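Local coordinates for envelopment polyprotein (Bovine Schmallenberg virus BH80/Germany/2011, PDB 7A56), which probably drives fusion of the viral and host membranes during entry, as a class II fusion glycoprotein captured in its postfusion conformation, at residues C387-K390 with Y396-I399; S77-P80 with G84-A87; E196-E201 with S331-I336. One frame throughout, in Å; residues are numbered along the deposited sequence.

In the fold
Followed from the N terminus, the three contacts come in series, none nested in or crossing another. Contact 2 closes first, over the three residues 81-83, where the chain leaves strand 70-80 and enters strand 86-92. Contact 3 closes a long excursion of 129 residues, bringing strand 197-206 against the segment leading into strand 335-343. Contact 1 closes last, over five residues in the C-terminal part. Contacts 2 and 3 join directly, through Ile79 and Ile336 on neighbouring strands of one sheet. Contacts 3 and 1 meet where Ile399 CD1 lies 3.7 Å from Ser331 CB, so that the sheet holding strand 399-402 packs against the loop before strand 335-343.

Contact 1. Residues C387-K390 with Y396-I399; sequences CSIK and YIKI. With PO4 (phosphate ion), chain J.
Ile389 and Lys398 are joined by one nearly straight backbone bond: Ile389 N donates to Lys398 O over 3.0 Å with 173° at the hydrogen. The methyl CG2 of Ile389 lies against the same peptide, 3.5 Å from Lys398 O, and reaches beyond it to Ile397 CG1 at 3.6 Å, so this methyl touches both backbone and side chain. Next along, Ser388 and Ile399 form an antiparallel non-hydrogen-bonded pair with CA atoms 4.5 Å apart. Here Ile399 CA approaches Cys387 O at 3.1 Å in a CA-H...O contact, and the CB of the isoleucine sits beside that oxygen. Lys398 starts away from the strand but folds back through bends at chi2 (-62°) and chi3. Its NZ then gives a hydrogen to a water that in turn donates to Ile389 O at 2.9 Å, bridging the segments a second time. A phosphate ion, probably from the crystallisation liquor, gathers both lysines: Lys390 NZ donates to its O3 at 3.0 Å, and Lys398 NZ donates to the same oxygen over a distance too short to be trusted in detail. Gln197 of the second subunit bonds both Lys398 NZ and the phosphate, making this an intersubunit site. Behind the contact, Ile389 packs on Ile411 of strand 408-414 and on Val424 and Val426 of strand 422-426, spanning the two C-terminal sheets, while the Cys387-Cys427 disulfide ties strand 385-391 to the end of that same strand 422-426.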
loop_
_atom_site.group_PDB
_atom_site.type_symbol
_atom_site.label_atom_id
_atom_site.label_comp_id
_atom_site.label_asym_id
_atom_site.label_seq_id
_atom_site.Cartn_x
_atom_site.Cartn_y
_atom_site.Cartn_z
ATOM N N CYS A 387 20.277 8.198 -11.394
ATOM C CA CYS A 387 20.129 7.972 -12.822
ATOM C C CYS A 387 18.851 7.230 -13.143
ATOM O O CYS A 387 18.452 6.327 -12.421
ATOM C CB CYS A 387 21.275 7.130 -13.372
ATOM S SG CYS A 387 22.814 7.977 -13.343
ATOM N N SER A 388 18.280 7.535 -14.292
ATOM C CA SER A 388 17.262 6.645 -14.843
ATOM C C SER A 388 17.866 5.287 -15.242
ATOM O O SER A 388 18.905 5.227 -15.908
ATOM C CB SER A 388 16.640 7.313 -16.064
ATOM O OG SER A 388 15.408 6.718 -16.348
ATOM N N ILE A 389 17.228 4.185 -14.857
ATOM C CA ILE A 389 17.682 2.874 -15.324
ATOM C C ILE A 389 16.603 2.318 -16.247
ATOM O O ILE A 389 15.404 2.386 -15.930
ATOM C CB ILE A 389 18.064 1.947 -14.143
ATOM C CG1 ILE A 389 18.557 0.582 -14.660
ATOM C CG2 ILE A 389 16.969 1.840 -13.059
ATOM C CD1 ILE A 389 19.283 -0.259 -13.582
ATOM N N LYS A 390 17.017 1.839 -17.426
ATOM C CA LYS A 390 16.098 1.237 -18.393
ATOM C C LYS A 390 16.626 -0.111 -18.899
ATOM O O LYS A 390 17.811 -0.410 -18.788
ATOM C CB LYS A 390 15.845 2.203 -19.561
ATOM C CG LYS A 390 15.145 3.505 -19.057
ATOM C CD LYS A 390 14.584 4.351 -20.148
ATOM C CE LYS A 390 14.027 5.646 -19.542
ATOM N NZ LYS A 390 13.092 5.438 -18.399
ATOM N N TYR A 396 12.691 -3.585 -11.736
ATOM C CA TYR A 396 12.065 -3.484 -10.425
ATOM C C TYR A 396 12.481 -2.203 -9.707
ATOM O O TYR A 396 12.114 -1.992 -8.544
ATOM C CB TYR A 396 12.399 -4.728 -9.581
ATOM C CG TYR A 396 11.595 -5.959 -9.997
ATOM C CD1 TYR A 396 12.036 -6.798 -11.038
ATOM C CD2 TYR A 396 10.422 -6.318 -9.329
ATOM C CE1 TYR A 396 11.321 -7.900 -11.412
ATOM C CE2 TYR A 396 9.710 -7.454 -9.688
ATOM C CZ TYR A 396 10.165 -8.238 -10.731
ATOM O OH TYR A 396 9.486 -9.342 -11.130
ATOM N N ILE A 397 13.196 -1.331 -10.409
ATOM C CA ILE A 397 13.473 0.040 -9.997
ATOM C C ILE A 397 13.416 0.881 -11.258
ATOM O O ILE A 397 13.752 0.407 -12.356
ATOM C CB ILE A 397 14.855 0.250 -9.310
ATOM C CG1 ILE A 397 15.994 -0.236 -10.239
ATOM C CG2 ILE A 397 14.838 -0.410 -7.904
ATOM C CD1 ILE A 397 17.383 -0.048 -9.697
ATOM N N LYS A 398 13.052 2.167 -11.088
ATOM C CA LYS A 398 13.099 3.115 -12.212
ATOM C C LYS A 398 14.294 4.054 -12.148
ATOM O O LYS A 398 14.745 4.525 -13.189
ATOM C CB LYS A 398 11.805 3.962 -12.275
ATOM C CG LYS A 398 10.510 3.165 -12.403
ATOM C CD LYS A 398 10.522 2.356 -13.721
ATOM C CE LYS A 398 10.635 3.241 -14.988
ATOM N NZ LYS A 398 10.580 2.396 -16.263
ATOM N N ILE A 399 14.869 4.257 -10.973
ATOM C CA ILE A 399 16.035 5.127 -10.843
ATOM C C ILE A 399 16.983 4.426 -9.893
ATOM O O ILE A 399 16.558 3.658 -9.016
ATOM C CB ILE A 399 15.651 6.538 -10.325
ATOM C CG1 ILE A 399 15.129 6.433 -8.922
ATOM C CG2 ILE A 399 14.545 7.152 -11.154
ATOM C CD1 ILE A 399 15.138 7.765 -8.206
HETATM P P PO4 J . 10.290 3.450 -19.746
HETATM O O1 PO4 J . 8.903 2.920 -19.996
HETATM O O2 PO4 J . 11.305 2.373 -20.104
HETATM O O3 PO4 J . 10.490 3.865 -18.306
HETATM O O4 PO4 J . 10.507 4.681 -20.590
HETATM O O HOH W 1 12.975 0.873 -16.092
#

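Contact 2. Residues S77-P80 with G84-A87; sequences SHIP and GLSA
The carbonyl oxygen of Ile79 accepts from the backbone N of Ile336, a bond of strand 70-80 to its sheet neighbour 335-343, and Ile79 N is matched with Ile336 O in return, as expected between antiparallel strands. With its backbone fixed in this way, Ile79 sends its side chain across to 84-87. CG1 is anti to the backbone N (chi1 177°) and CD1 continues the extended line (chi2 171°), which carries Ile79 CD1 to the main chain of the opposite segment: it stops 3.6 Å from Ser86 C and 4.0 Å from Ala87 CB. Leu85 comes the other way. Its CD2 methyl is shared, lying 3.9 Å from Ile79 CG1 and 3.9 Å from Pro80 CD, while its CG meets the isoleucine's CD1. The two long side chains thus run antiparallel alongside each other, and the proline ring sits obliquely against the leucine's end. The side-chain contacts are all apolar, with the Ile79 methyl also resting on the Ser86-Ala87 peptide, and the nearest CA pair, Ile79 and Ala87, is 7.0 Å apart, too far for adjacent paired strands. This is facing-sheet packing: the chain leaves the five-stranded sheet at Pro80 and enters strand 86-92, which pairs with strands 98-134 and 346-350, consistent with the beta-sandwich central domain of class II fusion proteins. Gly84, whose phi of 90° suits a residue without a side chain, lies at the start of this entry, and both it and Leu85 bond through their backbones to Val106. Ile79 also packs on Ile104 of strand 98-134 and Ala87 on Tyr338 of strand 335-343, while at the interface with the second subunit Pro80 packs on Val217 and Leu85 on Leu218 of that subunit.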
loop_
_atom_site.group_PDB
_atom_site.type_symbol
_atom_site.label_atom_id
_atom_site.label_comp_id
_atom_site.label_asym_id
_atom_site.label_seq_id
_atom_site.Cartn_x
_atom_site.Cartn_y
_atom_site.Cartn_z
ATOM N N SER A 77 13.756 27.737 -5.129
ATOM C CA SER A 77 13.472 26.662 -6.078
ATOM C C SER A 77 13.158 25.416 -5.248
ATOM O O SER A 77 12.920 25.494 -4.031
ATOM C CB SER A 77 14.636 26.456 -7.054
ATOM O OG SER A 77 14.263 25.638 -8.155
ATOM N N HIS A 78 13.155 24.263 -5.905
ATOM C CA HIS A 78 12.847 23.005 -5.222
ATOM C C HIS A 78 13.539 21.869 -5.952
ATOM O O HIS A 78 13.850 21.976 -7.149
ATOM C CB HIS A 78 11.338 22.728 -5.173
ATOM C CG HIS A 78 10.650 22.946 -6.490
ATOM N ND1 HIS A 78 9.977 24.117 -6.803
ATOM C CD2 HIS A 78 10.584 22.177 -7.599
ATOM C CE1 HIS A 78 9.518 24.051 -8.041
ATOM N NE2 HIS A 78 9.872 22.884 -8.549
ATOM N N ILE A 79 13.703 20.737 -5.246
ATOM C CA ILE A 79 14.364 19.573 -5.796
ATOM C C ILE A 79 13.688 18.330 -5.223
ATOM O O ILE A 79 13.323 18.337 -4.039
ATOM C CB ILE A 79 15.879 19.552 -5.473
ATOM C CG1 ILE A 79 16.564 18.289 -5.995
ATOM C CG2 ILE A 79 16.171 19.718 -3.981
ATOM C CD1 ILE A 79 18.081 18.352 -5.885
ATOM N N PRO A 80 13.475 17.284 -6.033
ATOM C CA PRO A 80 12.865 16.039 -5.501
ATOM C C PRO A 80 13.668 15.468 -4.359
ATOM O O PRO A 80 14.902 15.443 -4.419
ATOM C CB PRO A 80 12.893 15.084 -6.703
ATOM C CG PRO A 80 12.792 16.061 -7.909
ATOM C CD PRO A 80 13.664 17.237 -7.506
ATOM N N GLY A 84 20.822 10.953 -3.386
ATOM C CA GLY A 84 21.956 11.290 -4.217
ATOM C C GLY A 84 21.763 12.512 -5.117
ATOM O O GLY A 84 22.732 12.984 -5.700
ATOM N N LEU A 85 20.550 12.986 -5.302
ATOM C CA LEU A 85 20.320 14.052 -6.298
ATOM C C LEU A 85 20.786 15.407 -5.790
ATOM O O LEU A 85 20.650 15.722 -4.607
ATOM C CB LEU A 85 18.820 14.124 -6.626
ATOM C CG LEU A 85 18.380 14.958 -7.859
ATOM C CD1 LEU A 85 18.904 14.372 -9.113
ATOM C CD2 LEU A 85 16.825 14.923 -7.874
ATOM N N SER A 86 21.254 16.263 -6.711
ATOM C CA SER A 86 21.620 17.621 -6.291
ATOM C C SER A 86 21.330 18.621 -7.409
ATOM O O SER A 86 21.205 18.261 -8.594
ATOM C CB SER A 86 23.097 17.736 -5.851
ATOM O OG SER A 86 24.067 17.470 -6.855
ATOM N N ALA A 87 21.229 19.907 -7.009
ATOM C CA ALA A 87 20.905 21.032 -7.899
ATOM C C ALA A 87 21.936 22.126 -7.684
ATOM O O ALA A 87 22.414 22.296 -6.554
ATOM C CB ALA A 87 19.501 21.640 -7.587
#

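Contact 3. Residues E196-E201 with S331-I336; sequences EQKDVE and SSVGTI. With PO4 (phosphate ion), chain B.
A lysine does hydrophobic work here: the methylene chain of Lys198 lies along Val333, with Lys198 CD 3.8 Å from Val333 CB and Lys198 CE 3.8 Å from Val333 O. The lysine is extended until a final bend at chi4 (87°) turns NZ aside to a hydrogen bond with Ile233 O, so the charged end has its polar partner beyond the apolar contact. Two residues along the strand, Val200 offers both methyls: Val200 CG2 meets Val333 CG2 at 3.9 Å, and Val200 CG1 faces Ile336 CD1 more loosely at 4.4 Å. In 331-336, Ser332 OG accepts from Gly334 N at 3.2 Å in an ST turn that bends the chain around Val333. At the interface with the third subunit, Gln197 NE2 donates to a phosphate ion, probably from the crystallisation liquor, which is also bonded to Lys390 and Lys398 of that subunit. The contact is packing between sheets rather than strand pairing: strand 197-206 runs antiparallel to strand 98-134, whose Val109 touches Val333, while strand 335-343 lies beside strand 226-231, whose Ile230 meets both Val200 and Ile336.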
loop_
_atom_site.group_PDB
_atom_site.type_symbol
_atom_site.label_atom_id
_atom_site.label_comp_id
_atom_site.label_asym_id
_atom_site.label_seq_id
_atom_site.Cartn_x
_atom_site.Cartn_y
_atom_site.Cartn_z
ATOM N N GLU A 196 6.565 2.674 9.537
ATOM C CA GLU A 196 7.761 2.962 8.773
ATOM C C GLU A 196 7.999 4.464 8.824
ATOM O O GLU A 196 7.091 5.230 9.131
ATOM C CB GLU A 196 7.635 2.488 7.318
ATOM C CG GLU A 196 6.594 3.248 6.443
ATOM C CD GLU A 196 6.658 2.786 4.973
ATOM O OE1 GLU A 196 6.219 1.659 4.692
ATOM O OE2 GLU A 196 7.160 3.517 4.087
ATOM N N GLN A 197 9.238 4.867 8.599
ATOM C CA GLN A 197 9.556 6.301 8.612
ATOM C C GLN A 197 10.550 6.605 7.507
ATOM O O GLN A 197 11.318 5.740 7.081
ATOM C CB GLN A 197 10.093 6.731 9.996
ATOM C CG GLN A 197 11.390 6.057 10.402
ATOM C CD GLN A 197 11.710 6.379 11.836
ATOM O OE1 GLN A 197 11.019 5.902 12.744
ATOM N NE2 GLN A 197 12.720 7.228 12.060
ATOM N N LYS A 198 10.505 7.849 7.019
ATOM C CA LYS A 198 11.517 8.345 6.113
ATOM C C LYS A 198 12.732 8.805 6.889
ATOM O O LYS A 198 12.628 9.315 8.009
ATOM C CB LYS A 198 10.978 9.550 5.320
ATOM C CG LYS A 198 9.680 9.235 4.646
ATOM C CD LYS A 198 9.204 10.434 3.901
ATOM C CE LYS A 198 7.857 10.087 3.341
ATOM N NZ LYS A 198 6.710 10.371 4.360
ATOM N N ASP A 199 13.903 8.611 6.287
ATOM C CA ASP A 199 15.152 9.124 6.826
ATOM C C ASP A 199 15.802 9.950 5.707
ATOM O O ASP A 199 16.306 9.373 4.730
ATOM C CB ASP A 199 16.016 7.939 7.279
ATOM C CG ASP A 199 17.396 8.359 7.805
ATOM O OD1 ASP A 199 17.691 9.566 7.917
ATOM O OD2 ASP A 199 18.203 7.458 8.119
ATOM N N VAL A 200 15.756 11.288 5.832
ATOM C CA VAL A 200 16.178 12.197 4.757
ATOM C C VAL A 200 17.215 13.147 5.326
ATOM O O VAL A 200 16.995 13.782 6.374
ATOM C CB VAL A 200 14.997 12.985 4.138
ATOM C CG1 VAL A 200 15.478 14.003 3.064
ATOM C CG2 VAL A 200 13.997 12.026 3.531
ATOM N N GLU A 201 18.349 13.235 4.641
ATOM C CA GLU A 201 19.372 14.189 5.004
ATOM C C GLU A 201 19.663 15.058 3.801
ATOM O O GLU A 201 19.856 14.556 2.683
ATOM C CB GLU A 201 20.624 13.456 5.477
ATOM C CG GLU A 201 21.805 14.412 5.861
ATOM C CD GLU A 201 23.086 13.613 6.095
ATOM O OE1 GLU A 201 23.326 12.640 5.342
ATOM O OE2 GLU A 201 23.822 13.926 7.036
ATOM N N SER A 331 12.294 5.706 -4.688
ATOM C CA SER A 331 12.605 6.794 -5.578
ATOM C C SER A 331 12.314 8.113 -4.816
ATOM O O SER A 331 12.903 8.349 -3.764
ATOM C CB SER A 331 11.834 6.608 -6.877
ATOM O OG SER A 331 10.447 6.316 -6.681
ATOM N N SER A 332 11.378 8.945 -5.256
ATOM C CA SER A 332 11.097 10.204 -4.540
ATOM C C SER A 332 10.283 9.975 -3.272
ATOM O O SER A 332 9.305 9.244 -3.298
ATOM C CB SER A 332 10.293 11.166 -5.410
ATOM O OG SER A 332 10.163 12.413 -4.727
ATOM N N VAL A 333 10.632 10.654 -2.172
ATOM C CA VAL A 333 9.732 10.686 -0.996
ATOM C C VAL A 333 9.104 12.061 -0.789
ATOM O O VAL A 333 8.475 12.304 0.257
ATOM C CB VAL A 333 10.455 10.228 0.294
ATOM C CG1 VAL A 333 11.016 8.785 0.127
ATOM C CG2 VAL A 333 11.612 11.172 0.588
ATOM N N GLY A 334 9.260 12.974 -1.736
ATOM C CA GLY A 334 8.649 14.252 -1.529
ATOM C C GLY A 334 9.425 15.332 -2.282
ATOM O O GLY A 334 10.099 15.046 -3.272
ATOM N N THR A 335 9.314 16.559 -1.782
ATOM C CA THR A 335 9.981 17.730 -2.401
ATOM C C THR A 335 10.744 18.511 -1.335
ATOM O O THR A 335 10.186 18.836 -0.266
ATOM C CB THR A 335 8.944 18.656 -3.047
ATOM O OG1 THR A 335 8.140 17.973 -4.009
ATOM C CG2 THR A 335 9.647 19.954 -3.691
ATOM N N ILE A 336 11.996 18.862 -1.622
ATOM C CA ILE A 336 12.758 19.798 -0.799
ATOM C C ILE A 336 12.633 21.202 -1.403
ATOM O O ILE A 336 13.081 21.442 -2.535
ATOM C CB ILE A 336 14.250 19.391 -0.678
ATOM C CG1 ILE A 336 14.428 17.916 -0.204
ATOM C CG2 ILE A 336 15.052 20.378 0.274
ATOM C CD1 ILE A 336 13.807 17.630 1.106
HETATM P P PO4 B . 13.720 8.968 15.459
HETATM O O1 PO4 B . 14.446 7.869 14.731
HETATM O O2 PO4 B . 13.424 8.510 16.881
HETATM O O3 PO4 B . 12.426 9.346 14.776
HETATM O O4 PO4 B . 14.584 10.205 15.473
#